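Local coordinates for protein N-acetylneuraminic acid (Sialic acid) synthetase (Leptospira borgpetersenii serovar Hardjo-bovis, PDB 6NCS) that probably makes sialic acid (N-acetylneuraminic acid or its 9-phosphate) by condensing an N-acylmannosamine with phosphoenolpyruvate in a manganese-dependent TIM barrel, at residues I29-L34 against K59-N64; F104-D109 against K125-D130; G38-A43 against A82-K87; R45-A50 against E94-K99. All blocks are in the same frame, centred on the assembly; numbering follows the deposited sequence. Where two conformers were deposited one is given.

Interaction 1. Residues I29-L34 against K59-N64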
loop_
_atom_site.group_PDB
_atom_site.type_symbol
_atom_site.label_atom_id
_atom_site.label_comp_id
_atom_site.label_asym_id
_atom_site.label_seq_id
_atom_site.Cartn_x
_atom_site.Cartn_y
_atom_site.Cartn_z
ATOM N N ILE A 29 -6.281 17.003 2.320
ATOM C CA ILE A 29 -7.278 18.009 1.960
ATOM C C ILE A 29 -8.604 17.590 2.570
ATOM O O ILE A 29 -9.091 16.491 2.294
ATOM C CB ILE A 29 -7.430 18.137 0.435
ATOM C CG1 ILE A 29 -6.132 18.628 -0.219
ATOM C CG2 ILE A 29 -8.599 19.088 0.082
ATOM C CD1 ILE A 29 -6.006 18.151 -1.686
ATOM N N ALA A 30 -9.202 18.477 3.366
ATOM C CA ALA A 30 -10.558 18.299 3.864
ATOM C C ALA A 30 -11.510 18.922 2.851
ATOM O O ALA A 30 -11.470 20.130 2.633
ATOM C CB ALA A 30 -10.699 18.956 5.238
ATOM N N GLU A 31 -12.343 18.100 2.200
ATOM C CA GLU A 31 -13.270 18.607 1.185
ATOM C C GLU A 31 -14.548 19.021 1.904
ATOM O O GLU A 31 -15.388 18.186 2.236
ATOM C CB GLU A 31 -13.511 17.555 0.097
ATOM C CG GLU A 31 -14.838 17.657 -0.686
ATOM C CD GLU A 31 -14.916 18.840 -1.639
ATOM O OE1 GLU A 31 -15.397 18.650 -2.779
ATOM O OE2 GLU A 31 -14.511 19.957 -1.251
ATOM N N ALA A 32 -14.671 20.323 2.187
ATOM C CA ALA A 32 -15.906 20.837 2.763
ATOM C C ALA A 32 -17.041 20.752 1.759
ATOM O O ALA A 32 -18.201 20.586 2.148
ATOM C CB ALA A 32 -15.725 22.282 3.226
ATOM N N GLY A 33 -16.719 20.879 0.478
ATOM C CA GLY A 33 -17.681 20.640 -0.582
ATOM C C GLY A 33 -18.868 21.565 -0.451
ATOM O O GLY A 33 -18.720 22.794 -0.396
ATOM N N LEU A 34 -20.058 20.967 -0.378
ATOM C CA LEU A 34 -21.306 21.696 -0.201
ATOM C C LEU A 34 -21.934 21.443 1.162
ATOM O O LEU A 34 -23.073 21.856 1.398
ATOM C CB LEU A 34 -22.289 21.320 -1.308
ATOM C CG LEU A 34 -21.786 21.645 -2.717
ATOM C CD1 LEU A 34 -22.888 21.458 -3.735
ATOM C CD2 LEU A 34 -21.254 23.061 -2.768
ATOM N N LYS A 59 -11.032 22.688 1.326
ATOM C CA LYS A 59 -11.432 22.963 -0.045
ATOM C C LYS A 59 -12.936 23.206 -0.111
ATOM O O LYS A 59 -13.716 22.500 0.535
ATOM C CB LYS A 59 -11.050 21.791 -0.965
ATOM C CG LYS A 59 -11.156 22.105 -2.447
ATOM C CD LYS A 59 -10.900 20.854 -3.288
ATOM C CE LYS A 59 -12.131 19.981 -3.290
ATOM N NZ LYS A 59 -13.295 20.876 -3.614
ATOM N N PHE A 60 -13.338 24.205 -0.898
ATOM C CA PHE A 60 -14.740 24.553 -1.113
ATOM C C PHE A 60 -15.059 24.402 -2.604
ATOM O O PHE A 60 -14.213 23.978 -3.393
ATOM C CB PHE A 60 -15.030 25.966 -0.565
ATOM C CG PHE A 60 -14.967 26.048 0.948
ATOM C CD1 PHE A 60 -16.114 25.894 1.714
ATOM C CD2 PHE A 60 -13.755 26.246 1.601
ATOM C CE1 PHE A 60 -16.060 25.945 3.113
ATOM C CE2 PHE A 60 -13.688 26.299 2.995
ATOM C CZ PHE A 60 -14.844 26.154 3.751
ATOM N N GLN A 61 -16.300 24.695 -2.991
ATOM C CA GLN A 61 -16.727 24.577 -4.384
ATOM C C GLN A 61 -17.298 25.906 -4.852
ATOM O O GLN A 61 -18.129 26.502 -4.159
ATOM C CB GLN A 61 -17.772 23.469 -4.573
ATOM C CG GLN A 61 -17.195 22.078 -4.297
ATOM C CD GLN A 61 -18.202 20.958 -4.459
ATOM O OE1 GLN A 61 -19.269 21.134 -5.041
ATOM N NE2 GLN A 61 -17.868 19.789 -3.914
ATOM N N ALA A 62 -16.862 26.347 -6.032
ATOM C CA ALA A 62 -17.246 27.634 -6.613
ATOM C C ALA A 62 -17.967 27.368 -7.929
ATOM O O ALA A 62 -17.336 26.993 -8.927
ATOM C CB ALA A 62 -16.016 28.519 -6.826
ATOM N N TYR A 63 -19.288 27.561 -7.943
ATOM C CA TYR A 63 -20.078 27.081 -9.068
ATOM C C TYR A 63 -21.340 27.913 -9.203
ATOM O O TYR A 63 -21.759 28.604 -8.269
ATOM C CB TYR A 63 -20.469 25.604 -8.892
ATOM C CG TYR A 63 -21.345 25.419 -7.679
ATOM C CD1 TYR A 63 -20.796 25.389 -6.404
ATOM C CD2 TYR A 63 -22.727 25.322 -7.802
ATOM C CE1 TYR A 63 -21.604 25.266 -5.283
ATOM C CE2 TYR A 63 -23.537 25.194 -6.690
ATOM C CZ TYR A 63 -22.967 25.161 -5.436
ATOM O OH TYR A 63 -23.772 25.038 -4.327
ATOM N N ASN A 64 -21.936 27.827 -10.385
ATOM C CA ASN A 64 -23.307 28.258 -10.626
ATOM C C ASN A 64 -24.164 27.012 -10.811
ATOM O O ASN A 64 -23.840 26.150 -11.638
ATOM C CB ASN A 64 -23.384 29.164 -11.857
ATOM C CG ASN A 64 -24.814 29.461 -12.275
ATOM O OD1 ASN A 64 -25.353 28.823 -13.178
ATOM N ND2 ASN A 64 -25.433 30.440 -11.617
HETATM O O HOH W 1 -18.362 25.279 -1.174
#

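Interaction 2. Residues F104-D109 against K125-D130. With CIT (citric acid), chain D.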
loop_
_atom_site.group_PDB
_atom_site.type_symbol
_atom_site.label_atom_id
_atom_site.label_comp_id
_atom_site.label_asym_id
_atom_site.label_seq_id
_atom_site.Cartn_x
_atom_site.Cartn_y
_atom_site.Cartn_z
ATOM N N PHE A 104 -8.544 26.612 -0.554
ATOM C CA PHE A 104 -8.716 26.688 -2.006
ATOM C C PHE A 104 -10.095 26.146 -2.362
ATOM O O PHE A 104 -10.918 25.870 -1.488
ATOM C CB PHE A 104 -7.564 26.008 -2.778
ATOM C CG PHE A 104 -7.499 24.497 -2.689
ATOM C CD1 PHE A 104 -7.270 23.843 -1.481
ATOM C CD2 PHE A 104 -7.542 23.733 -3.851
ATOM C CE1 PHE A 104 -7.166 22.447 -1.435
ATOM C CE2 PHE A 104 -7.416 22.349 -3.809
ATOM C CZ PHE A 104 -7.239 21.708 -2.602
ATOM N N ALA A 105 -10.374 26.065 -3.659
ATOM C CA ALA A 105 -11.711 25.674 -4.070
ATOM C C ALA A 105 -11.670 25.051 -5.455
ATOM O O ALA A 105 -10.687 25.175 -6.193
ATOM C CB ALA A 105 -12.679 26.866 -4.065
ATOM N N THR A 106 -12.759 24.375 -5.783
ATOM C CA THR A 106 -12.960 23.793 -7.099
ATOM C C THR A 106 -13.828 24.736 -7.905
ATOM O O THR A 106 -15.012 24.869 -7.585
ATOM C CB THR A 106 -13.645 22.440 -6.970
ATOM O OG1 THR A 106 -12.824 21.577 -6.182
ATOM C CG2 THR A 106 -13.887 21.821 -8.335
ATOM N N PRO A 107 -13.315 25.395 -8.946
ATOM C CA PRO A 107 -14.209 26.125 -9.851
ATOM C C PRO A 107 -14.881 25.165 -10.817
ATOM O O PRO A 107 -14.286 24.186 -11.272
ATOM C CB PRO A 107 -13.262 27.074 -10.593
ATOM C CG PRO A 107 -11.999 26.276 -10.700
ATOM C CD PRO A 107 -11.908 25.507 -9.367
ATOM N N PHE A 108 -16.133 25.454 -11.144
ATOM C CA PHE A 108 -16.866 24.636 -12.095
ATOM C C PHE A 108 -17.091 25.349 -13.413
ATOM O O PHE A 108 -17.672 24.762 -14.327
ATOM C CB PHE A 108 -18.203 24.183 -11.490
ATOM C CG PHE A 108 -18.056 23.079 -10.473
ATOM C CD1 PHE A 108 -17.567 23.344 -9.208
ATOM C CD2 PHE A 108 -18.388 21.770 -10.799
ATOM C CE1 PHE A 108 -17.416 22.321 -8.271
ATOM C CE2 PHE A 108 -18.239 20.744 -9.863
ATOM C CZ PHE A 108 -17.752 21.023 -8.607
ATOM N N ASP A 109 -16.642 26.596 -13.533
ATOM C CA ASP A 109 -16.684 27.312 -14.798
ATOM C C ASP A 109 -15.588 28.363 -14.779
ATOM O O ASP A 109 -14.924 28.578 -13.763
ATOM C CB ASP A 109 -18.069 27.929 -15.060
ATOM C CG ASP A 109 -18.537 28.880 -13.954
ATOM O OD1 ASP A 109 -17.715 29.499 -13.253
ATOM O OD2 ASP A 109 -19.769 29.026 -13.807
ATOM N N LYS A 125 -8.511 23.077 -7.705
ATOM C CA LYS A 125 -8.946 21.699 -7.881
ATOM C C LYS A 125 -9.902 21.636 -9.063
ATOM O O LYS A 125 -10.767 22.498 -9.202
ATOM C CB LYS A 125 -9.656 21.185 -6.623
ATOM C CG LYS A 125 -10.313 19.828 -6.783
ATOM C CD LYS A 125 -9.292 18.727 -6.837
ATOM C CE LYS A 125 -9.928 17.418 -7.297
ATOM N NZ LYS A 125 -10.963 16.924 -6.345
ATOM N N ILE A 126 -9.752 20.616 -9.912
ATOM C CA ILE A 126 -10.698 20.365 -10.996
ATOM C C ILE A 126 -11.373 19.032 -10.718
ATOM O O ILE A 126 -10.693 18.007 -10.553
ATOM C CB ILE A 126 -10.025 20.358 -12.375
ATOM C CG1 ILE A 126 -9.361 21.706 -12.660
ATOM C CG2 ILE A 126 -11.054 20.036 -13.457
ATOM C CD1 ILE A 126 -10.328 22.860 -12.758
ATOM N N ALA A 127 -12.707 19.050 -10.681
ATOM C CA ALA A 127 -13.508 17.897 -10.304
ATOM C C ALA A 127 -13.421 16.792 -11.351
ATOM O O ALA A 127 -13.132 17.038 -12.521
ATOM C CB ALA A 127 -14.965 18.318 -10.116
ATOM N N SER A 128 -13.701 15.554 -10.911
ATOM C CA SER A 128 -13.642 14.415 -11.824
ATOM C C SER A 128 -14.556 14.616 -13.022
ATOM O O SER A 128 -14.176 14.315 -14.158
ATOM C CB SER A 128 -14.017 13.122 -11.101
ATOM O OG SER A 128 -13.057 12.788 -10.106
ATOM N N CYS A 129 -15.766 15.126 -12.785
ATOM C CA CYS A 129 -16.723 15.319 -13.865
ATOM C C CYS A 129 -16.241 16.303 -14.919
ATOM O O CYS A 129 -16.863 16.391 -15.985
ATOM C CB CYS A 129 -18.056 15.805 -13.294
ATOM S SG CYS A 129 -17.958 17.473 -12.572
ATOM N N ASP A 130 -15.165 17.050 -14.655
ATOM C CA ASP A 130 -14.652 18.026 -15.603
ATOM C C ASP A 130 -13.357 17.568 -16.259
ATOM O O ASP A 130 -12.641 18.377 -16.852
ATOM C CB ASP A 130 -14.471 19.377 -14.913
ATOM C CG ASP A 130 -15.789 20.082 -14.735
ATOM O OD1 ASP A 130 -16.645 19.896 -15.629
ATOM O OD2 ASP A 130 -15.987 20.785 -13.718
HETATM C C1 CIT D . -14.251 18.517 -6.171
HETATM O O1 CIT D . -14.002 19.641 -5.712
HETATM O O2 CIT D . -13.298 17.751 -6.409
HETATM C C2 CIT D . -15.691 18.133 -6.418
HETATM C C3 CIT D . -16.083 16.752 -5.880
HETATM O O7 CIT D . -15.812 16.655 -4.451
HETATM C C4 CIT D . -17.574 16.612 -6.147
HETATM C C5 CIT D . -18.186 15.390 -5.500
HETATM O O3 CIT D . -19.430 15.278 -5.522
HETATM O O4 CIT D . -17.495 14.490 -4.958
HETATM C C6 CIT D . -15.378 15.642 -6.654
HETATM O O5 CIT D . -15.248 15.717 -7.895
HETATM O O6 CIT D . -14.925 14.632 -6.056
HETATM O O HOH W 2 -14.148 21.313 -11.830
#

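Interaction 3. Residues G38-A43 against A82-K87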
loop_
_atom_site.group_PDB
_atom_site.type_symbol
_atom_site.label_atom_id
_atom_site.label_comp_id
_atom_site.label_asym_id
_atom_site.label_seq_id
_atom_site.Cartn_x
_atom_site.Cartn_y
_atom_site.Cartn_z
ATOM N N GLY A 38 -24.460 26.471 2.438
ATOM C CA GLY A 38 -24.530 27.906 2.254
ATOM C C GLY A 38 -24.549 28.705 3.535
ATOM O O GLY A 38 -24.730 29.929 3.481
ATOM N N ASP A 39 -24.408 28.049 4.685
ATOM C CA ASP A 39 -24.344 28.716 5.982
ATOM C C ASP A 39 -22.915 29.200 6.176
ATOM O O ASP A 39 -22.008 28.387 6.354
ATOM C CB ASP A 39 -24.766 27.743 7.084
ATOM C CG ASP A 39 -24.775 28.370 8.475
ATOM O OD1 ASP A 39 -24.071 29.374 8.722
ATOM O OD2 ASP A 39 -25.489 27.830 9.343
ATOM N N LEU A 40 -22.705 30.521 6.128
ATOM C CA LEU A 40 -21.342 31.042 6.191
ATOM C C LEU A 40 -20.700 30.762 7.544
ATOM O O LEU A 40 -19.517 30.411 7.612
ATOM C CB LEU A 40 -21.329 32.542 5.897
ATOM C CG LEU A 40 -19.955 33.222 5.891
ATOM C CD1 LEU A 40 -19.030 32.546 4.914
ATOM C CD2 LEU A 40 -20.113 34.699 5.535
ATOM N N ASN A 41 -21.454 30.936 8.633
ATOM C CA ASN A 41 -20.897 30.657 9.955
ATOM C C ASN A 41 -20.529 29.195 10.109
ATOM O O ASN A 41 -19.559 28.869 10.802
ATOM C CB ASN A 41 -21.882 31.071 11.044
ATOM C CG ASN A 41 -21.998 32.562 11.161
ATOM O OD1 ASN A 41 -21.116 33.288 10.704
ATOM N ND2 ASN A 41 -23.086 33.038 11.761
ATOM N N LEU A 42 -21.284 28.299 9.474
ATOM C CA LEU A 42 -20.935 26.887 9.533
ATOM C C LEU A 42 -19.659 26.613 8.753
ATOM O O LEU A 42 -18.801 25.841 9.202
ATOM C CB LEU A 42 -22.094 26.036 9.008
ATOM C CG LEU A 42 -21.900 24.520 9.051
ATOM C CD1 LEU A 42 -21.473 24.061 10.445
ATOM C CD2 LEU A 42 -23.197 23.814 8.630
ATOM N N ALA A 43 -19.511 27.247 7.586
ATOM C CA ALA A 43 -18.281 27.091 6.816
ATOM C C ALA A 43 -17.075 27.598 7.597
ATOM O O ALA A 43 -16.005 26.987 7.555
ATOM C CB ALA A 43 -18.402 27.822 5.476
ATOM N N ALA A 82 -26.278 26.414 -1.391
ATOM C CA ALA A 82 -24.893 26.274 -0.966
ATOM C C ALA A 82 -23.927 27.086 -1.814
ATOM O O ALA A 82 -22.715 26.984 -1.612
ATOM C CB ALA A 82 -24.486 24.795 -0.988
ATOM N N GLU A 83 -24.423 27.896 -2.748
ATOM C CA GLU A 83 -23.532 28.735 -3.538
ATOM C C GLU A 83 -22.895 29.798 -2.655
ATOM O O GLU A 83 -23.582 30.458 -1.867
ATOM C CB GLU A 83 -24.294 29.399 -4.683
ATOM C CG GLU A 83 -24.635 28.465 -5.835
ATOM C CD GLU A 83 -25.232 29.193 -7.030
ATOM O OE1 GLU A 83 -25.021 30.418 -7.146
ATOM O OE2 GLU A 83 -25.912 28.541 -7.852
ATOM N N PHE A 84 -21.584 29.962 -2.784
ATOM C CA PHE A 84 -20.863 31.083 -2.200
ATOM C C PHE A 84 -20.313 31.967 -3.310
ATOM O O PHE A 84 -20.021 31.497 -4.411
ATOM C CB PHE A 84 -19.705 30.617 -1.318
ATOM C CG PHE A 84 -20.122 30.182 0.060
ATOM C CD1 PHE A 84 -21.209 30.768 0.692
ATOM C CD2 PHE A 84 -19.414 29.193 0.727
ATOM C CE1 PHE A 84 -21.590 30.364 1.960
ATOM C CE2 PHE A 84 -19.787 28.798 2.000
ATOM C CZ PHE A 84 -20.877 29.379 2.612
ATOM N N GLY A 85 -20.152 33.247 -3.006
ATOM C CA GLY A 85 -19.567 34.155 -3.966
ATOM C C GLY A 85 -18.280 34.766 -3.463
ATOM O O GLY A 85 -17.792 34.396 -2.391
ATOM N N LYS A 86 -17.747 35.731 -4.216
ATOM C CA LYS A 86 -16.450 36.317 -3.888
ATOM C C LYS A 86 -16.391 36.813 -2.446
ATOM O O LYS A 86 -15.395 36.592 -1.749
ATOM C CB LYS A 86 -16.142 37.454 -4.863
ATOM C CG LYS A 86 -14.728 38.017 -4.765
ATOM C CD LYS A 86 -14.513 39.112 -5.803
ATOM C CE LYS A 86 -13.101 39.685 -5.763
ATOM N NZ LYS A 86 -12.881 40.650 -6.879
ATOM N N LYS A 87 -17.445 37.499 -1.983
ATOM C CA LYS A 87 -17.420 38.066 -0.635
ATOM C C LYS A 87 -17.277 36.977 0.424
ATOM O O LYS A 87 -16.554 37.151 1.413
ATOM C CB LYS A 87 -18.686 38.888 -0.384
#

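Interaction 4. Residues R45-A50 against E94-K99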
loop_
_atom_site.group_PDB
_atom_site.type_symbol
_atom_site.label_atom_id
_atom_site.label_comp_id
_atom_site.label_asym_id
_atom_site.label_seq_id
_atom_site.Cartn_x
_atom_site.Cartn_y
_atom_site.Cartn_z
ATOM N N ARG A 45 -16.823 27.652 10.880
ATOM C CA ARG A 45 -16.598 26.625 11.890
ATOM C C ARG A 45 -15.881 25.420 11.301
ATOM O O ARG A 45 -15.029 24.810 11.958
ATOM C CB ARG A 45 -17.933 26.196 12.505
ATOM C CG ARG A 45 -17.823 25.026 13.457
ATOM C CD ARG A 45 -19.182 24.631 14.012
ATOM N NE ARG A 45 -19.094 23.403 14.791
ATOM C CZ ARG A 45 -20.135 22.644 15.107
ATOM N NH1 ARG A 45 -21.355 22.988 14.702
ATOM N NH2 ARG A 45 -19.953 21.543 15.823
ATOM N N MET A 46 -16.213 25.059 10.060
ATOM C CA MET A 46 -15.541 23.929 9.424
ATOM C C MET A 46 -14.051 24.206 9.274
ATOM O O MET A 46 -13.218 23.313 9.491
ATOM C CB MET A 46 -16.190 23.632 8.070
ATOM C CG MET A 46 -17.629 23.136 8.186
ATOM S SD MET A 46 -18.402 22.871 6.565
ATOM C CE MET A 46 -17.657 21.299 6.087
ATOM N N ILE A 47 -13.699 25.450 8.937
ATOM C CA ILE A 47 -12.290 25.825 8.835
ATOM C C ILE A 47 -11.602 25.674 10.185
ATOM O O ILE A 47 -10.522 25.080 10.287
ATOM C CB ILE A 47 -12.147 27.263 8.314
ATOM C CG1 ILE A 47 -12.660 27.404 6.879
ATOM C CG2 ILE A 47 -10.689 27.702 8.406
ATOM C CD1 ILE A 47 -12.752 28.873 6.430
ATOM N N ASP A 48 -12.197 26.254 11.235
ATOM C CA ASP A 48 -11.608 26.166 12.573
ATOM C C ASP A 48 -11.312 24.725 12.958
ATOM O O ASP A 48 -10.211 24.403 13.424
ATOM C CB ASP A 48 -12.545 26.777 13.619
ATOM C CG ASP A 48 -12.789 28.261 13.418
ATOM O OD1 ASP A 48 -12.077 28.908 12.624
ATOM O OD2 ASP A 48 -13.716 28.779 14.076
ATOM N N GLU A 49 -12.293 23.833 12.779
ATOM C CA GLU A 49 -12.120 22.478 13.276
ATOM C C GLU A 49 -11.230 21.639 12.363
ATOM O O GLU A 49 -10.577 20.697 12.837
ATOM C CB GLU A 49 -13.493 21.835 13.493
ATOM C CG GLU A 49 -14.301 22.641 14.508
ATOM C CD GLU A 49 -15.488 21.902 15.095
ATOM O OE1 GLU A 49 -15.496 20.656 15.081
ATOM O OE2 GLU A 49 -16.417 22.578 15.589
ATOM N N ALA A 50 -11.173 21.973 11.069
ATOM C CA ALA A 50 -10.218 21.319 10.173
ATOM C C ALA A 50 -8.793 21.724 10.509
ATOM O O ALA A 50 -7.866 20.909 10.411
ATOM C CB ALA A 50 -10.524 21.666 8.714
ATOM N N GLU A 94 -9.676 34.341 4.545
ATOM C CA GLU A 94 -9.081 35.085 5.650
ATOM C C GLU A 94 -9.050 34.249 6.923
ATOM O O GLU A 94 -8.033 34.217 7.630
ATOM C CB GLU A 94 -9.852 36.386 5.878
ATOM C CG GLU A 94 -9.691 36.980 7.277
ATOM C CD GLU A 94 -10.575 38.201 7.508
ATOM O OE1 GLU A 94 -10.113 39.333 7.252
ATOM O OE2 GLU A 94 -11.736 38.024 7.938
ATOM N N ARG A 95 -10.151 33.566 7.234
ATOM C CA ARG A 95 -10.171 32.696 8.407
ATOM C C ARG A 95 -9.162 31.567 8.263
ATOM O O ARG A 95 -8.500 31.184 9.238
ATOM C CB ARG A 95 -11.571 32.122 8.631
ATOM C CG ARG A 95 -11.641 31.076 9.753
ATOM C CD ARG A 95 -11.455 31.703 11.130
ATOM N NE ARG A 95 -12.537 32.629 11.415
ATOM C CZ ARG A 95 -13.702 32.280 11.950
ATOM N NH1 ARG A 95 -13.929 31.019 12.285
ATOM N NH2 ARG A 95 -14.641 33.194 12.154
ATOM N N SER A 96 -9.026 31.027 7.050
ATOM C CA SER A 96 -8.056 29.960 6.821
ATOM C C SER A 96 -6.633 30.444 7.088
ATOM O O SER A 96 -5.841 29.751 7.737
ATOM C CB SER A 96 -8.195 29.425 5.396
ATOM O OG SER A 96 -9.472 28.826 5.205
ATOM N N GLN A 97 -6.286 31.636 6.602
ATOM C CA GLN A 97 -4.946 32.155 6.858
ATOM C C GLN A 97 -4.717 32.358 8.350
ATOM O O GLN A 97 -3.633 32.061 8.865
ATOM C CB GLN A 97 -4.729 33.460 6.091
ATOM C CG GLN A 97 -4.929 33.298 4.598
ATOM C CD GLN A 97 -4.442 34.480 3.792
ATOM O OE1 GLN A 97 -5.003 34.791 2.744
ATOM N NE2 GLN A 97 -3.386 35.130 4.261
ATOM N N LYS A 98 -5.733 32.859 9.057
ATOM C CA LYS A 98 -5.622 33.086 10.495
ATOM C C LYS A 98 -5.395 31.786 11.255
ATOM O O LYS A 98 -4.683 31.768 12.266
ATOM C CB LYS A 98 -6.887 33.787 10.997
ATOM C CG LYS A 98 -6.993 33.948 12.506
ATOM C CD LYS A 98 -8.168 34.856 12.862
ATOM C CE LYS A 98 -8.582 34.706 14.316
ATOM N NZ LYS A 98 -9.663 33.690 14.502
ATOM N N LYS A 99 -5.987 30.693 10.786
ATOM C CA LYS A 99 -5.888 29.399 11.449
ATOM C C LYS A 99 -4.775 28.524 10.881
ATOM O O LYS A 99 -4.662 27.358 11.271
ATOM C CB LYS A 99 -7.233 28.671 11.368
ATOM C CG LYS A 99 -8.360 29.342 12.164
ATOM C CD LYS A 99 -7.924 29.649 13.582
ATOM C CE LYS A 99 -9.099 30.047 14.458
ATOM N NZ LYS A 99 -9.630 28.878 15.218
HETATM O O HOH W 3 -8.742 26.289 14.855
#

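Interaction 1. Residues I29-L34 against K59-N64
Glu31 and Lys59 form a salt bridge on neighbouring parallel strands of the TIM barrel, with Glu31 OE2 2.8 Å from Lys59 NZ. Extended to CD and then bent at chi3 and chi4 (78° and 49°), the lysine chain curls its NZ back to the carboxylate, which it meets from above the plane. Gln61 takes the other oxygen: its NE2 donates to Glu31 OE1 over 2.9 Å, the acceptor lying almost in the amide plane but the carboxylate again being met from above. Both oxygens of the buried acid thus have a donor. Lys59 NZ is shared with Thr106 OG1 and with a bound citrate, and Glu31 also touches the manganese ligand His231, which places the pair beside the metal site, probably at the active-site end of the barrel. Between the backbones, Lys59 N donates to Ala30 O and Ala32 N to Lys59 O, both at 2.9 Å, the parallel pattern of a beta-alpha-beta unit whose crossover is helix 40-52. Beyond these bonds, Ala32 CB makes a CH-pi contact over one face of the Phe60 ring, 4.0 Å from its centroid. A water bridges Gly33 O and Gln61 N. Farthest out, Leu34 CD2 packs against Tyr63 CE1 at 3.4 Å.

Interaction 2. Residues F104-D109 against K125-D130
Thr106 and Lys125 meet in a buried contact between the ends of strands 102-107 and 123-126, where the barrel closes with little direct backbone pairing. The sole hydrogen bond across the two segments is the weak one from Lys125 N to Ala105 O, straight but 3.4 Å long. A CA-H...O contact from Thr106 CA to Lys125 O, 3.3 Å, adds to it. The side chains also pack: Thr106 and Lys125 run side by side in the same direction, with Thr106 OG1 3.1 Å from Lys125 CG. Both reach one carboxylate of a bound citrate, Thr106 OG1 at O1 and Lys125 NZ at O2, over modelled distances so short that their exact geometry is doubtful. Thr106 OG1 is also bonded to Lys59, and Lys125 NZ forms a salt bridge with Glu229. Farther along, Phe108 CE2 lies 4.1 Å from Ala127 CB and 4.3 Å from Cys129 SG, an oblique sulfur-aromatic contact. One water ties the two segments together, donating to Pro107 O and to Asp130 OD2 (2.7 Å) and accepting from Ala127 N. Asp130 has a further partner in Arg288 of the second subunit, which also bonds Phe108 O, so the contact reaches the dimer interface. The C-terminal ends of the strands are where TIM barrels carry their active sites, and the citrate, probably from the crystallisation liquor, is consistent with an anion-binding pocket there.

Interaction 3. Residues G38-A43 against A82-K87
The Phe84 ring pushes its far end into the turn that starts helix 40-52. Asp39 O sits at the ring edge, near its plane and 4.0 Å from CZ. Gly38 O, Leu40 CA and Ala43 CB approach obliquely; of these Gly38 O is nearest, 3.5 Å from CE1, while Ala43 CB lies 3.9 Å from CE2. Outside the two segments, His36 stacks on the same ring. A chi1 of -80° sets CG of Phe84 beside the backbone N and swings the CE1-CZ-CE2 end to the turn. Leu40 reaches the ring end too, its CD1 4.3 Å from CZ, and packs onward against Leu91 and Leu92 of helix 86-98. Beside the aromatic contact the chains come close at Gly38, whose N is 3.4 Å from Ala82 CA and is hydrogen-bonded to His36 ND1. Asp39 is the N-cap of helix 40-52: its OD1 accepts from Leu42 N over 3.1 Å, the donor standing well above the carboxylate plane. The contact joins the start of helix 40-52 to the loop that leads into helix 86-98. No hydrogen bond spans the segments, which implies that their contact rests on van der Waals packing, mostly around one ring, while Leu42 N and Ala43 N are taken up by Asp39 of their own segment.

Interaction 4. Residues R45-A50 against E94-K99
The Asp48 and Arg95 side chains cross at an oblique angle between two neighbouring outer helices of the barrel, their carboxylate and guanidinium planes nearly coplanar at 19° apart. Arg95 NH1 donates to Asp48 OD1 over 2.8 Å, arriving on the syn side of the carboxylate, and the oxygen lies at the edge of the guanidinium, near its plane. NH1 also lies 2.9 Å from Asp48 OD2. Arg95 gets there by leaving its helix with CG anti to the backbone N (chi1 174°) and then folding at chi2 and chi3, which also lays its CD close to OD1. Lys99, just past the end of helix 86-98, brings its NZ to 3.6 Å from Asp48 OD1, a long salt bridge. A water extends this link, donating to Asp48 O and accepting from Lys99 NZ. Deeper in, Ile47 points toward the other helix: its CG2 packs on Arg95 CG at 3.8 Å and its CD1 on Ser96 OG at 3.5 Å, while that hydroxyl is bonded to Leu92 O. The short helix axes lie 9.5 Å apart and run nearly parallel, as neighbouring outer helices of a TIM barrel do. One acid serving two bases makes a salt-bridge network on the partly exposed side, above the Ile47 packing; the paired positive charges would probably stabilise the ionised form of Asp48.

The four contacts trace one side of a TIM barrel from its strands to its outer helices. Interactions 1 and 2 share the parallel sheet, their centres 9 Å apart, because strand 57-62 lies between strands 27-33 and 102-107; Phe60 O and Thr106 N meet there. Interactions 3 and 4, at centres 13 Å apart, both involve helices 40-52 and 86-98, interaction 3 at the start of helix 40-52 and the approach to helix 86-98. Along the chain, interactions 1, 3 and 4 interleave, whereas interaction 2 opens after all three have closed. Ala43 and Ile47 touch Phe60, joining helix layer to sheet. The metal and citrate lie beside interactions 1 and 2, at the strand ends, while interaction 4 lies away from them.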